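Local coordinates for DisA protein (Sorangium cellulosum, PDB 6CCA) that methylates carbon on the disorazol polyketide assembly line, probably adding methyl groups to a growing chain intermediate to build a gem-dimethyl group, at residues E28-L33 / D214-H219; P56-L61 / A152-L157; Q282-E287 / V291-S296; W355-A360 / W366-S371. One frame throughout, in Å; residues are numbered along the deposited sequence.

Contact 1 of 4, residues E28-L33 / D214-H219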
loop_
_atom_site.group_PDB
_atom_site.type_symbol
_atom_site.label_atom_id
_atom_site.label_comp_id
_atom_site.label_asym_id
_atom_site.label_seq_id
_atom_site.Cartn_x
_atom_site.Cartn_y
_atom_site.Cartn_z
ATOM N N GLU A 28 -12.458 4.631 28.993
ATOM C CA GLU A 28 -12.544 3.287 28.513
ATOM C C GLU A 28 -13.977 2.768 28.593
ATOM O O GLU A 28 -14.525 2.580 29.700
ATOM C CB GLU A 28 -11.594 2.409 29.337
ATOM C CG GLU A 28 -10.168 2.920 29.303
ATOM C CD GLU A 28 -9.184 1.938 29.958
ATOM O OE1 GLU A 28 -9.164 1.802 31.208
ATOM O OE2 GLU A 28 -8.440 1.314 29.213
ATOM N N ARG A 29 -14.591 2.523 27.446
ATOM C CA ARG A 29 -15.959 2.139 27.405
ATOM C C ARG A 29 -16.146 0.665 27.180
ATOM O O ARG A 29 -17.232 0.149 27.342
ATOM C CB ARG A 29 -16.701 2.928 26.345
ATOM C CG ARG A 29 -16.554 4.443 26.513
ATOM C CD ARG A 29 -17.315 5.172 25.414
ATOM N NE ARG A 29 -17.095 6.617 25.479
ATOM C CZ ARG A 29 -17.771 7.449 26.262
ATOM N NH1 ARG A 29 -18.702 6.990 27.091
ATOM N NH2 ARG A 29 -17.509 8.741 26.242
ATOM N N PHE A 30 -15.106 -0.049 26.842
ATOM C CA PHE A 30 -15.182 -1.504 26.795
ATOM C C PHE A 30 -13.776 -2.037 27.045
ATOM O O PHE A 30 -12.826 -1.299 26.941
ATOM C CB PHE A 30 -15.762 -1.996 25.442
ATOM C CG PHE A 30 -14.995 -1.483 24.215
ATOM C CD1 PHE A 30 -13.917 -2.214 23.703
ATOM C CD2 PHE A 30 -15.362 -0.303 23.547
ATOM C CE1 PHE A 30 -13.196 -1.788 22.577
ATOM C CE2 PHE A 30 -14.652 0.114 22.398
ATOM C CZ PHE A 30 -13.555 -0.621 21.945
ATOM N N GLU A 31 -13.660 -3.312 27.388
ATOM C CA GLU A 31 -12.376 -3.938 27.695
ATOM C C GLU A 31 -11.482 -4.216 26.475
ATOM O O GLU A 31 -11.984 -4.390 25.385
ATOM C CB GLU A 31 -12.668 -5.274 28.399
ATOM C CG GLU A 31 -13.246 -5.007 29.806
ATOM C CD GLU A 31 -12.208 -4.391 30.753
ATOM O OE1 GLU A 31 -11.433 -5.174 31.347
ATOM O OE2 GLU A 31 -12.138 -3.131 30.897
ATOM N N PRO A 32 -10.169 -4.221 26.680
ATOM C CA PRO A 32 -9.244 -4.535 25.599
ATOM C C PRO A 32 -9.594 -5.898 25.047
ATOM O O PRO A 32 -9.836 -6.857 25.801
ATOM C CB PRO A 32 -7.876 -4.499 26.261
ATOM C CG PRO A 32 -8.045 -3.620 27.458
ATOM C CD PRO A 32 -9.459 -3.818 27.909
ATOM N N LEU A 33 -9.699 -5.995 23.733
ATOM C CA LEU A 33 -10.007 -7.288 23.117
ATOM C C LEU A 33 -9.019 -7.816 22.061
ATOM O O LEU A 33 -9.217 -8.897 21.520
ATOM C CB LEU A 33 -11.435 -7.365 22.655
ATOM C CG LEU A 33 -11.840 -6.422 21.526
ATOM C CD1 LEU A 33 -12.670 -7.160 20.487
ATOM C CD2 LEU A 33 -12.600 -5.258 22.148
ATOM N N ASP A 214 -17.728 -10.074 16.304
ATOM C CA ASP A 214 -18.162 -11.225 17.074
ATOM C C ASP A 214 -17.903 -11.033 18.541
ATOM O O ASP A 214 -18.658 -11.449 19.333
ATOM C CB ASP A 214 -17.456 -12.479 16.641
ATOM C CG ASP A 214 -18.009 -13.048 15.391
ATOM O OD1 ASP A 214 -19.124 -12.710 14.968
ATOM O OD2 ASP A 214 -17.282 -13.846 14.825
ATOM N N ALA A 215 -16.805 -10.415 18.884
ATOM C CA ALA A 215 -16.507 -10.104 20.263
ATOM C C ALA A 215 -17.383 -9.036 20.904
ATOM O O ALA A 215 -17.712 -9.143 22.035
ATOM C CB ALA A 215 -15.063 -9.713 20.405
ATOM N N ARG A 216 -17.737 -8.008 20.171
ATOM C CA ARG A 216 -18.429 -6.875 20.740
ATOM C C ARG A 216 -19.932 -6.977 20.660
ATOM O O ARG A 216 -20.626 -6.493 21.542
ATOM C CB ARG A 216 -18.087 -5.598 19.977
ATOM C CG ARG A 216 -16.641 -5.160 20.077
ATOM C CD ARG A 216 -16.195 -4.602 21.416
ATOM N NE ARG A 216 -17.221 -3.954 22.218
ATOM C CZ ARG A 216 -17.710 -2.732 22.049
ATOM N NH1 ARG A 216 -17.303 -1.933 21.047
ATOM N NH2 ARG A 216 -18.641 -2.324 22.899
ATOM N N VAL A 217 -20.445 -7.517 19.570
ATOM C CA VAL A 217 -21.903 -7.469 19.318
ATOM C C VAL A 217 -22.684 -8.019 20.507
ATOM O O VAL A 217 -23.658 -7.381 20.937
ATOM C CB VAL A 217 -22.307 -8.193 18.022
ATOM C CG1 VAL A 217 -23.761 -8.635 18.016
ATOM C CG2 VAL A 217 -22.055 -7.255 16.845
ATOM N N PRO A 218 -22.224 -9.134 21.079
ATOM C CA PRO A 218 -22.978 -9.697 22.205
ATOM C C PRO A 218 -23.165 -8.754 23.366
ATOM O O PRO A 218 -24.128 -8.920 24.100
ATOM C CB PRO A 218 -22.107 -10.878 22.645
ATOM C CG PRO A 218 -21.586 -11.374 21.344
ATOM C CD PRO A 218 -21.188 -10.084 20.634
ATOM N N HIS A 219 -22.252 -7.798 23.543
ATOM C CA HIS A 219 -22.314 -6.880 24.646
ATOM C C HIS A 219 -22.906 -5.524 24.338
ATOM O O HIS A 219 -22.918 -4.660 25.204
ATOM C CB HIS A 219 -20.952 -6.756 25.249
ATOM C CG HIS A 219 -20.406 -8.073 25.663
ATOM N ND1 HIS A 219 -19.432 -8.737 24.942
ATOM C CD2 HIS A 219 -20.757 -8.899 26.675
ATOM C CE1 HIS A 219 -19.176 -9.901 25.516
ATOM N NE2 HIS A 219 -19.960 -10.019 26.573
#
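Phe30 and Arg216 meet in a stacked cation-pi pair, through which the loop joining strand 24-25 to helix 34-41 packs on the C-terminal end of helix 196-216, shortly before the chain enters strand 226-231 of the methyltransferase sheet. The arginine leaves the helix with CG beside the backbone N, then bends at both chi2 and chi3. From CB and CG the chain runs out to CD, the first atom to touch the loop, which lies 3.7 Å from Leu33 CD2 and also borders the Phe30 ring at CD1. Beyond it the guanidinium spreads flat over the ring, with planes only 10° apart. NE approaches Phe30 CG at 3.9 Å. CZ comes next, 4.0 Å from the centroid of the Phe30 ring. It lies 25° off the ring normal, so the stack is somewhat displaced. Of the two terminal nitrogens, NH2 turns back toward Phe30 CB, whereas NH1 sits above the rim of the ring, 3.6 Å from Phe30 CD2. NH1 also forms a salt bridge with Asp301 of strand 300-306, which should help to fix the rotation of the guanidinium and tie the stack to the sheet. On the phenylalanine side, CG stands between its own backbone N and carbonyl carbon (chi1 56°), turning the broad face of the ring to the arginine. Next to the stack Leu33 parts its two methyls: CD2 is taken up by the arginine, while CD1 abuts Ala215 CB at 3.5 Å.

Contact 2 of 4, residues P56-L61 / A152-L157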
loop_
_atom_site.group_PDB
_atom_site.type_symbol
_atom_site.label_atom_id
_atom_site.label_comp_id
_atom_site.label_asym_id
_atom_site.label_seq_id
_atom_site.Cartn_x
_atom_site.Cartn_y
_atom_site.Cartn_z
ATOM N N PRO A 56 8.584 -17.725 -5.480
ATOM C CA PRO A 56 9.482 -17.796 -6.649
ATOM C C PRO A 56 9.014 -16.864 -7.765
ATOM O O PRO A 56 9.851 -16.168 -8.409
ATOM C CB PRO A 56 9.379 -19.276 -7.071
ATOM C CG PRO A 56 9.129 -19.999 -5.737
ATOM C CD PRO A 56 8.156 -19.062 -5.031
ATOM N N ALA A 57 7.694 -16.740 -7.914
ATOM C CA ALA A 57 7.166 -15.858 -8.968
ATOM C C ALA A 57 7.438 -14.375 -8.646
ATOM O O ALA A 57 7.857 -13.623 -9.519
ATOM C CB ALA A 57 5.702 -16.129 -9.236
ATOM N N PHE A 58 7.233 -13.985 -7.388
ATOM C CA PHE A 58 7.505 -12.611 -6.987
ATOM C C PHE A 58 8.986 -12.322 -7.002
ATOM O O PHE A 58 9.390 -11.223 -7.339
ATOM C CB PHE A 58 6.807 -12.283 -5.665
ATOM C CG PHE A 58 5.386 -11.914 -5.864
ATOM C CD1 PHE A 58 4.394 -12.883 -5.901
ATOM C CD2 PHE A 58 5.039 -10.592 -6.091
ATOM C CE1 PHE A 58 3.091 -12.538 -6.178
ATOM C CE2 PHE A 58 3.722 -10.241 -6.318
ATOM C CZ PHE A 58 2.748 -11.187 -6.384
ATOM N N ASP A 59 9.829 -13.318 -6.698
ATOM C CA ASP A 59 11.283 -13.128 -6.871
ATOM C C ASP A 59 11.632 -12.867 -8.299
ATOM O O ASP A 59 12.417 -11.931 -8.602
ATOM C CB ASP A 59 12.119 -14.340 -6.335
ATOM C CG ASP A 59 12.105 -14.476 -4.807
ATOM O OD1 ASP A 59 11.680 -13.558 -4.092
ATOM O OD2 ASP A 59 12.414 -15.598 -4.350
ATOM N N ALA A 60 11.008 -13.596 -9.219
ATOM C CA ALA A 60 11.260 -13.375 -10.621
ATOM C C ALA A 60 10.713 -12.037 -11.110
ATOM O O ALA A 60 11.301 -11.367 -11.993
ATOM C CB ALA A 60 10.659 -14.501 -11.474
ATOM N N LEU A 61 9.593 -11.614 -10.532
ATOM C CA LEU A 61 9.069 -10.262 -10.819
ATOM C C LEU A 61 10.080 -9.180 -10.462
ATOM O O LEU A 61 10.223 -8.201 -11.184
ATOM C CB LEU A 61 7.690 -10.107 -10.151
ATOM C CG LEU A 61 7.003 -8.771 -10.338
ATOM C CD1 LEU A 61 6.618 -8.559 -11.766
ATOM C CD2 LEU A 61 5.794 -8.680 -9.486
ATOM N N ALA A 152 0.719 -12.196 -12.869
ATOM C CA ALA A 152 0.309 -11.679 -14.200
ATOM C C ALA A 152 -0.190 -10.209 -14.187
ATOM O O ALA A 152 0.192 -9.413 -15.064
ATOM C CB ALA A 152 -0.718 -12.622 -14.844
ATOM N N PRO A 153 -1.059 -9.809 -13.226
ATOM C CA PRO A 153 -1.525 -8.410 -13.292
ATOM C C PRO A 153 -0.455 -7.383 -12.980
ATOM O O PRO A 153 -0.512 -6.271 -13.494
ATOM C CB PRO A 153 -2.628 -8.341 -12.244
ATOM C CG PRO A 153 -2.373 -9.536 -11.370
ATOM C CD PRO A 153 -1.815 -10.586 -12.229
ATOM N N TYR A 154 0.552 -7.802 -12.204
ATOM C CA TYR A 154 1.712 -6.957 -11.925
ATOM C C TYR A 154 2.566 -6.816 -13.205
ATOM O O TYR A 154 2.991 -5.707 -13.544
ATOM C CB TYR A 154 2.551 -7.540 -10.788
ATOM C CG TYR A 154 1.744 -7.749 -9.504
ATOM C CD1 TYR A 154 0.947 -8.882 -9.347
ATOM C CD2 TYR A 154 1.788 -6.867 -8.485
ATOM C CE1 TYR A 154 0.163 -9.079 -8.264
ATOM C CE2 TYR A 154 0.986 -7.027 -7.347
ATOM C CZ TYR A 154 0.186 -8.151 -7.228
ATOM O OH TYR A 154 -0.635 -8.437 -6.127
ATOM N N VAL A 155 2.760 -7.917 -13.909
ATOM C CA VAL A 155 3.530 -7.932 -15.164
ATOM C C VAL A 155 2.832 -7.010 -16.178
ATOM O O VAL A 155 3.443 -6.140 -16.816
ATOM C CB VAL A 155 3.684 -9.349 -15.719
ATOM C CG1 VAL A 155 4.283 -9.345 -17.109
ATOM C CG2 VAL A 155 4.567 -10.169 -14.782
ATOM N N ARG A 156 1.522 -7.203 -16.301
ATOM C CA ARG A 156 0.702 -6.389 -17.186
ATOM C C ARG A 156 0.882 -4.901 -16.898
ATOM O O ARG A 156 1.162 -4.117 -17.805
ATOM C CB ARG A 156 -0.773 -6.775 -17.056
ATOM C CG ARG A 156 -1.178 -7.975 -17.896
ATOM C CD ARG A 156 -2.690 -8.104 -17.981
ATOM N NE ARG A 156 -3.299 -6.964 -18.661
ATOM C CZ ARG A 156 -4.078 -6.068 -18.063
ATOM N NH1 ARG A 156 -4.346 -6.178 -16.769
ATOM N NH2 ARG A 156 -4.591 -5.063 -18.759
ATOM N N LEU A 157 0.721 -4.515 -15.636
ATOM C CA LEU A 157 0.864 -3.119 -15.259
ATOM C C LEU A 157 2.290 -2.582 -15.593
ATOM O O LEU A 157 2.444 -1.470 -16.057
ATOM C CB LEU A 157 0.593 -2.956 -13.765
ATOM C CG LEU A 157 0.820 -1.510 -13.291
ATOM C CD1 LEU A 157 -0.038 -0.561 -14.106
ATOM C CD2 LEU A 157 0.505 -1.316 -11.799
#
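Phe58 and Tyr154 form the aromatic part of a buried interface between helices 55-75 and 152-163, in the helical region that precedes the methyltransferase sheet in the chain. Segments 56-61 and 152-157 run nearly parallel, with axes 11.0 Å apart at closest approach. The ring pair is T-shaped: Phe58 points its edge at the face of Tyr154, the centroids 5.2 Å apart and the planes at 76°. Its leading atom is CZ, 3.8 Å from Tyr154 CE1, while CE2 stands over the middle of the tyrosine ring. Although the phenylalanine starts off along the flank of its helix, CG lies beside the backbone N (chi1 -82°), and the ring reaches across the gap from there.

The aliphatic contacts belong to Leu61, one turn further along the same helix, whose CB already points at the other segment. Leu61 CD2 packs against the root of the tyrosine, 3.7 Å from Tyr154 CB, and CD1 meets Val155 CG2 at 4.0 Å. Tyr154 is thus touched at its base by the leucine and over its ring by the phenylalanine.

No hydrogen bond links the two segments; the polar tip of the tyrosine looks elsewhere, its OH bonding to Asn195 OD1. All four touching side chains are buried, and further side chains extend the packing: Phe343 forms a second edge-to-face pair with Tyr154, Val155 leans on Met142 and Leu145 of helix 135-146, Leu191 of helix 189-192 touches the tyrosine, and Thr197 at the start of helix 196-216 contacts both Phe58 and Tyr154.

Contact 3 of 4, residues Q282-E287 / V291-S296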
loop_
_atom_site.group_PDB
_atom_site.type_symbol
_atom_site.label_atom_id
_atom_site.label_comp_id
_atom_site.label_asym_id
_atom_site.label_seq_id
_atom_site.Cartn_x
_atom_site.Cartn_y
_atom_site.Cartn_z
ATOM N N GLN A 282 -18.424 10.158 3.223
ATOM C CA GLN A 282 -17.995 11.489 3.703
ATOM C C GLN A 282 -16.515 11.663 3.426
ATOM O O GLN A 282 -15.706 10.781 3.774
ATOM C CB GLN A 282 -18.230 11.552 5.231
ATOM C CG GLN A 282 -18.073 12.913 5.904
ATOM C CD GLN A 282 -18.717 12.970 7.325
ATOM O OE1 GLN A 282 -19.600 12.189 7.665
ATOM N NE2 GLN A 282 -18.269 13.918 8.128
ATOM N N PRO A 283 -16.119 12.806 2.861
ATOM C CA PRO A 283 -14.716 13.059 2.634
ATOM C C PRO A 283 -13.914 13.170 3.968
ATOM O O PRO A 283 -14.441 13.620 4.955
ATOM C CB PRO A 283 -14.683 14.371 1.868
ATOM C CG PRO A 283 -16.050 14.647 1.461
ATOM C CD PRO A 283 -17.018 13.838 2.262
ATOM N N LEU A 284 -12.672 12.819 3.922
ATOM C CA LEU A 284 -11.765 12.957 5.078
ATOM C C LEU A 284 -10.346 12.981 4.669
ATOM O O LEU A 284 -9.836 12.085 3.963
ATOM C CB LEU A 284 -11.900 11.787 6.033
ATOM C CG LEU A 284 -10.996 11.790 7.278
ATOM C CD1 LEU A 284 -11.111 13.025 8.163
ATOM C CD2 LEU A 284 -11.453 10.588 8.109
ATOM N N ASP A 285 -9.660 14.016 5.168
ATOM C CA ASP A 285 -8.264 14.232 4.952
ATOM C C ASP A 285 -7.652 14.162 6.338
ATOM O O ASP A 285 -7.969 15.011 7.165
ATOM C CB ASP A 285 -8.025 15.624 4.399
ATOM C CG ASP A 285 -6.534 15.879 4.097
ATOM O OD1 ASP A 285 -5.693 15.104 4.534
ATOM O OD2 ASP A 285 -6.214 16.833 3.392
ATOM N N LEU A 286 -6.860 13.120 6.633
ATOM C CA LEU A 286 -6.450 12.893 8.037
ATOM C C LEU A 286 -5.410 13.929 8.475
ATOM O O LEU A 286 -5.286 14.211 9.687
ATOM C CB LEU A 286 -5.826 11.508 8.243
ATOM C CG LEU A 286 -6.750 10.321 8.370
ATOM C CD1 LEU A 286 -5.883 9.049 8.391
ATOM C CD2 LEU A 286 -7.649 10.411 9.604
ATOM N N GLU A 287 -4.687 14.441 7.471
ATOM C CA GLU A 287 -3.744 15.524 7.644
ATOM C C GLU A 287 -4.405 16.862 7.993
ATOM O O GLU A 287 -3.724 17.807 8.266
ATOM C CB GLU A 287 -2.856 15.669 6.403
ATOM C CG GLU A 287 -1.827 14.507 6.244
ATOM C CD GLU A 287 -0.824 14.736 5.118
ATOM O OE1 GLU A 287 -1.004 14.250 4.016
ATOM O OE2 GLU A 287 0.174 15.430 5.296
ATOM N N VAL A 291 -12.217 17.073 13.243
ATOM C CA VAL A 291 -13.504 17.548 13.740
ATOM C C VAL A 291 -14.113 18.632 12.861
ATOM O O VAL A 291 -15.326 18.624 12.584
ATOM C CB VAL A 291 -13.366 18.044 15.210
ATOM C CG1 VAL A 291 -14.672 18.630 15.724
ATOM C CG2 VAL A 291 -12.891 16.904 16.084
ATOM N N ALA A 292 -13.275 19.580 12.420
ATOM C CA ALA A 292 -13.660 20.536 11.366
ATOM C C ALA A 292 -14.322 19.812 10.201
ATOM O O ALA A 292 -15.293 20.307 9.643
ATOM C CB ALA A 292 -12.455 21.339 10.887
ATOM N N GLN A 293 -13.848 18.596 9.878
ATOM C CA GLN A 293 -14.410 17.840 8.747
ATOM C C GLN A 293 -15.687 17.057 9.032
ATOM O O GLN A 293 -16.194 16.377 8.169
ATOM C CB GLN A 293 -13.346 16.977 8.120
ATOM C CG GLN A 293 -12.130 17.734 7.640
ATOM C CD GLN A 293 -11.024 16.868 7.189
ATOM O OE1 GLN A 293 -11.092 16.225 6.107
ATOM N NE2 GLN A 293 -9.939 16.874 7.947
ATOM N N GLY A 294 -16.230 17.167 10.256
ATOM C CA GLY A 294 -17.476 16.585 10.603
ATOM C C GLY A 294 -17.358 15.211 11.266
ATOM O O GLY A 294 -18.301 14.469 11.196
ATOM N N PHE A 295 -16.201 14.865 11.822
ATOM C CA PHE A 295 -15.915 13.572 12.517
ATOM C C PHE A 295 -15.505 13.767 14.010
ATOM O O PHE A 295 -14.392 14.250 14.319
ATOM C CB PHE A 295 -14.718 12.879 11.894
ATOM C CG PHE A 295 -14.926 12.495 10.471
ATOM C CD1 PHE A 295 -14.616 13.394 9.445
ATOM C CD2 PHE A 295 -15.451 11.269 10.153
ATOM C CE1 PHE A 295 -14.834 13.040 8.137
ATOM C CE2 PHE A 295 -15.700 10.932 8.850
ATOM C CZ PHE A 295 -15.404 11.829 7.850
ATOM N N SER A 296 -16.303 13.285 14.917
ATOM C CA SER A 296 -16.000 13.543 16.321
ATOM C C SER A 296 -14.931 12.622 16.954
ATOM O O SER A 296 -14.696 11.477 16.502
ATOM C CB SER A 296 -17.302 13.528 17.104
ATOM O OG SER A 296 -17.996 12.356 16.825
HETATM O O HOH W 1 -15.839 15.675 5.512
#
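The Phe295 ring is enclosed from two sides by Gln282 and Leu284. Over one face lies the Gln282 side-chain amide, its plane 30° from that of the ring; NE2 stands above the rim, and CG comes within 3.5 Å of Phe295 CZ. Gln282 is extended, with CG anti to the backbone N (chi1 -170°); its side chain and that of Phe295 run toward each other from opposite directions, and the amide comes to lie over the ring. On the other face Leu284 CD2 makes a CH-pi contact, 4.2 Å from the Phe295 centroid and nearly on the ring normal. The carbonyl oxygen of Pro283, between these two residues, meets the ring at its edge and in its plane, 3.3 Å from Phe295 CE1.

From above the rim, Gln282 NE2 also donates to the backbone of 291-296, to a lone pair of Gln293 O at 3.2 Å and, more weakly, to Gly294 O. These carbonyls belong to the end of a type I beta turn, Val291 to Gly294. In the class I methyltransferase sheet the connection holding this turn leaves edge strand 279-281, next to 253-257, and leads to strand 300-306, which pairs with 226-231 on the side away from 253-257. Backbone bonds of Gln282 to Tyr257 and of Leu284 to Asp259 anchor its beginning.

Gln293 answers with its own amide, laid alongside the Asp285 backbone like a strand neighbour: OE1 accepts from Asp285 N at 2.8 Å on a lone pair, and NE2 donates to Asp285 O, also 2.8 Å, in the carbonyl plane. That NE2 has a second acceptor in Asp289 O, within the intervening loop.

Contact 4 of 4, residues W355-A360 / W366-S371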
loop_
_atom_site.group_PDB
_atom_site.type_symbol
_atom_site.label_atom_id
_atom_site.label_comp_id
_atom_site.label_asym_id
_atom_site.label_seq_id
_atom_site.Cartn_x
_atom_site.Cartn_y
_atom_site.Cartn_z
ATOM N N TRP A 355 5.597 9.983 -2.771
ATOM C CA TRP A 355 6.713 10.880 -2.438
ATOM C C TRP A 355 6.303 12.005 -1.443
ATOM O O TRP A 355 7.082 12.983 -1.176
ATOM C CB TRP A 355 7.276 11.496 -3.714
ATOM C CG TRP A 355 7.978 10.512 -4.581
ATOM C CD1 TRP A 355 7.529 10.014 -5.758
ATOM C CD2 TRP A 355 9.211 9.887 -4.318
ATOM N NE1 TRP A 355 8.423 9.091 -6.255
ATOM C CE2 TRP A 355 9.472 8.997 -5.387
ATOM C CE3 TRP A 355 10.112 9.936 -3.255
ATOM C CZ2 TRP A 355 10.594 8.146 -5.404
ATOM C CZ3 TRP A 355 11.204 9.113 -3.284
ATOM C CH2 TRP A 355 11.450 8.242 -4.358
ATOM N N LEU A 356 5.106 11.844 -0.869
ATOM C CA LEU A 356 4.492 12.920 -0.035
ATOM C C LEU A 356 5.252 13.069 1.253
ATOM O O LEU A 356 5.345 14.146 1.807
ATOM C CB LEU A 356 2.992 12.587 0.186
ATOM C CG LEU A 356 2.085 13.726 0.695
ATOM C CD1 LEU A 356 1.919 14.872 -0.307
ATOM C CD2 LEU A 356 0.728 13.157 1.057
ATOM N N PHE A 357 5.813 11.972 1.749
ATOM C CA PHE A 357 6.456 11.949 3.036
ATOM C C PHE A 357 7.527 13.032 3.252
ATOM O O PHE A 357 8.361 13.253 2.383
ATOM C CB PHE A 357 7.032 10.558 3.369
ATOM C CG PHE A 357 8.136 10.121 2.464
ATOM C CD1 PHE A 357 7.857 9.573 1.208
ATOM C CD2 PHE A 357 9.464 10.275 2.849
ATOM C CE1 PHE A 357 8.898 9.170 0.359
ATOM C CE2 PHE A 357 10.493 9.887 1.999
ATOM C CZ PHE A 357 10.212 9.333 0.748
ATOM N N GLU A 358 7.521 13.613 4.449
ATOM C CA GLU A 358 8.435 14.640 4.945
ATOM C C GLU A 358 9.218 14.194 6.177
ATOM O O GLU A 358 9.902 14.997 6.818
ATOM C CB GLU A 358 7.629 15.909 5.252
ATOM C CG GLU A 358 7.216 16.519 3.921
ATOM C CD GLU A 358 6.569 17.875 4.021
ATOM O OE1 GLU A 358 6.454 18.369 5.151
ATOM O OE2 GLU A 358 6.156 18.395 2.950
ATOM N N ASP A 359 9.127 12.906 6.481
ATOM C CA ASP A 359 9.747 12.245 7.612
ATOM C C ASP A 359 10.417 11.005 7.059
ATOM O O ASP A 359 10.135 9.879 7.475
ATOM C CB ASP A 359 8.723 11.874 8.724
ATOM C CG ASP A 359 7.526 11.032 8.201
ATOM O OD1 ASP A 359 7.444 10.828 6.971
ATOM O OD2 ASP A 359 6.652 10.614 9.003
ATOM N N ALA A 360 11.431 11.199 6.218
ATOM C CA ALA A 360 12.181 10.087 5.640
ATOM C C ALA A 360 12.767 9.128 6.588
ATOM O O ALA A 360 12.797 7.951 6.273
ATOM C CB ALA A 360 13.280 10.620 4.696
ATOM N N TRP A 366 13.752 5.688 -0.068
ATOM C CA TRP A 366 13.109 5.949 -1.346
ATOM C C TRP A 366 11.711 5.417 -1.445
ATOM O O TRP A 366 11.281 4.944 -2.514
ATOM C CB TRP A 366 13.951 5.401 -2.462
ATOM C CG TRP A 366 15.149 6.347 -2.777
ATOM C CD1 TRP A 366 15.161 7.740 -2.920
ATOM C CD2 TRP A 366 16.471 5.912 -3.016
ATOM N NE1 TRP A 366 16.441 8.167 -3.233
ATOM C CE2 TRP A 366 17.255 7.068 -3.311
ATOM C CE3 TRP A 366 17.075 4.678 -2.961
ATOM C CZ2 TRP A 366 18.612 6.979 -3.593
ATOM C CZ3 TRP A 366 18.390 4.596 -3.228
ATOM C CH2 TRP A 366 19.158 5.751 -3.546
ATOM N N SER A 367 10.968 5.624 -0.353
ATOM C CA SER A 367 9.668 5.059 -0.213
ATOM C C SER A 367 8.912 5.700 0.936
ATOM O O SER A 367 9.504 6.250 1.843
ATOM C CB SER A 367 9.802 3.581 0.031
ATOM O OG SER A 367 9.746 3.217 1.399
ATOM N N PRO A 368 7.593 5.601 0.897
ATOM C CA PRO A 368 6.808 5.970 2.054
ATOM C C PRO A 368 6.529 4.796 2.963
ATOM O O PRO A 368 5.747 4.953 3.900
ATOM C CB PRO A 368 5.530 6.478 1.432
ATOM C CG PRO A 368 5.357 5.541 0.264
ATOM C CD PRO A 368 6.747 5.269 -0.274
ATOM N N LEU A 369 7.145 3.653 2.712
ATOM C CA LEU A 369 6.716 2.390 3.353
ATOM C C LEU A 369 7.483 2.038 4.595
ATOM O O LEU A 369 8.651 2.479 4.750
ATOM C CB LEU A 369 6.892 1.232 2.355
ATOM C CG LEU A 369 6.117 1.308 1.039
ATOM C CD1 LEU A 369 6.434 0.083 0.140
ATOM C CD2 LEU A 369 4.624 1.457 1.238
ATOM N N LEU A 370 6.883 1.189 5.436
ATOM C CA LEU A 370 7.528 0.642 6.583
ATOM C C LEU A 370 7.490 -0.839 6.585
ATOM O O LEU A 370 6.508 -1.447 6.145
ATOM C CB LEU A 370 6.894 1.155 7.904
ATOM C CG LEU A 370 7.255 2.569 8.379
ATOM C CD1 LEU A 370 6.683 3.661 7.552
ATOM C CD2 LEU A 370 6.660 2.707 9.777
ATOM N N SER A 371 8.544 -1.489 7.079
ATOM C CA SER A 371 8.508 -2.917 7.249
ATOM C C SER A 371 7.614 -3.310 8.462
ATOM O O SER A 371 7.246 -2.457 9.205
ATOM C CB SER A 371 9.902 -3.490 7.569
ATOM O OG SER A 371 10.347 -3.025 8.824
#
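The two irregular segments come closest at Phe357 and Pro368, whose CA atoms are 6.1 Å apart, with no hydrogen bond between the segments. The Phe357 ring lies against the Ser367 carbonyl, whose oxygen stands over one face, displaced to the rim and 3.3 Å from Phe357 CE1. With CG between the backbone N and the carbonyl carbon (chi1 65°), the ring is placed with one face turned to this carbonyl, and its CD1 also packs on Pro368 CB at 3.9 Å. A second contact joins two indoles: Trp355 CH2 approaches Trp366 CD1 at 4.0 Å, the side chains meeting at a slant, and lies 3.8 Å from Trp366 O. That oxygen accepts a hydrogen bond from Trp354 NE1, while Trp355 NE1 is bonded to Gly349 O. Trp366 also rests on helix 102-114, so the pair joins the loop to the N-terminal helical part of the chain. Ser367 OG is hydrogen-bonded to Met364 O and also accepts from Leu369 N at 2.9 Å. The latter bond makes an ST turn, set in the long loop between helices 342-346 and 372-381 that follows strand 330-337 of the methyltransferase sheet.

How the contacts relate
Contact 1 pairs residues near the N-terminus with the end of helix 196-216, so both segments of contact 2 fall between its two in the chain; contacts 3 and 4 follow in order. Contacts 1 and 2 lie on opposite sides of the chain's centre, about 41 Å apart between centres. Contact 2 belongs to the helical region, whereas contacts 1 and 3 flank the methyltransferase sheet, their nearest atoms about 10 Å apart; strand 300-306 serves both. Contact 4 joins the helical region, through helix 102-114, to the sheet region. It touches contact 3, with Glu287 OE1 3.6 Å from Leu356 CD2, where the loop between strands 279-281 and 300-306 packs against that between helices 342-346 and 372-381.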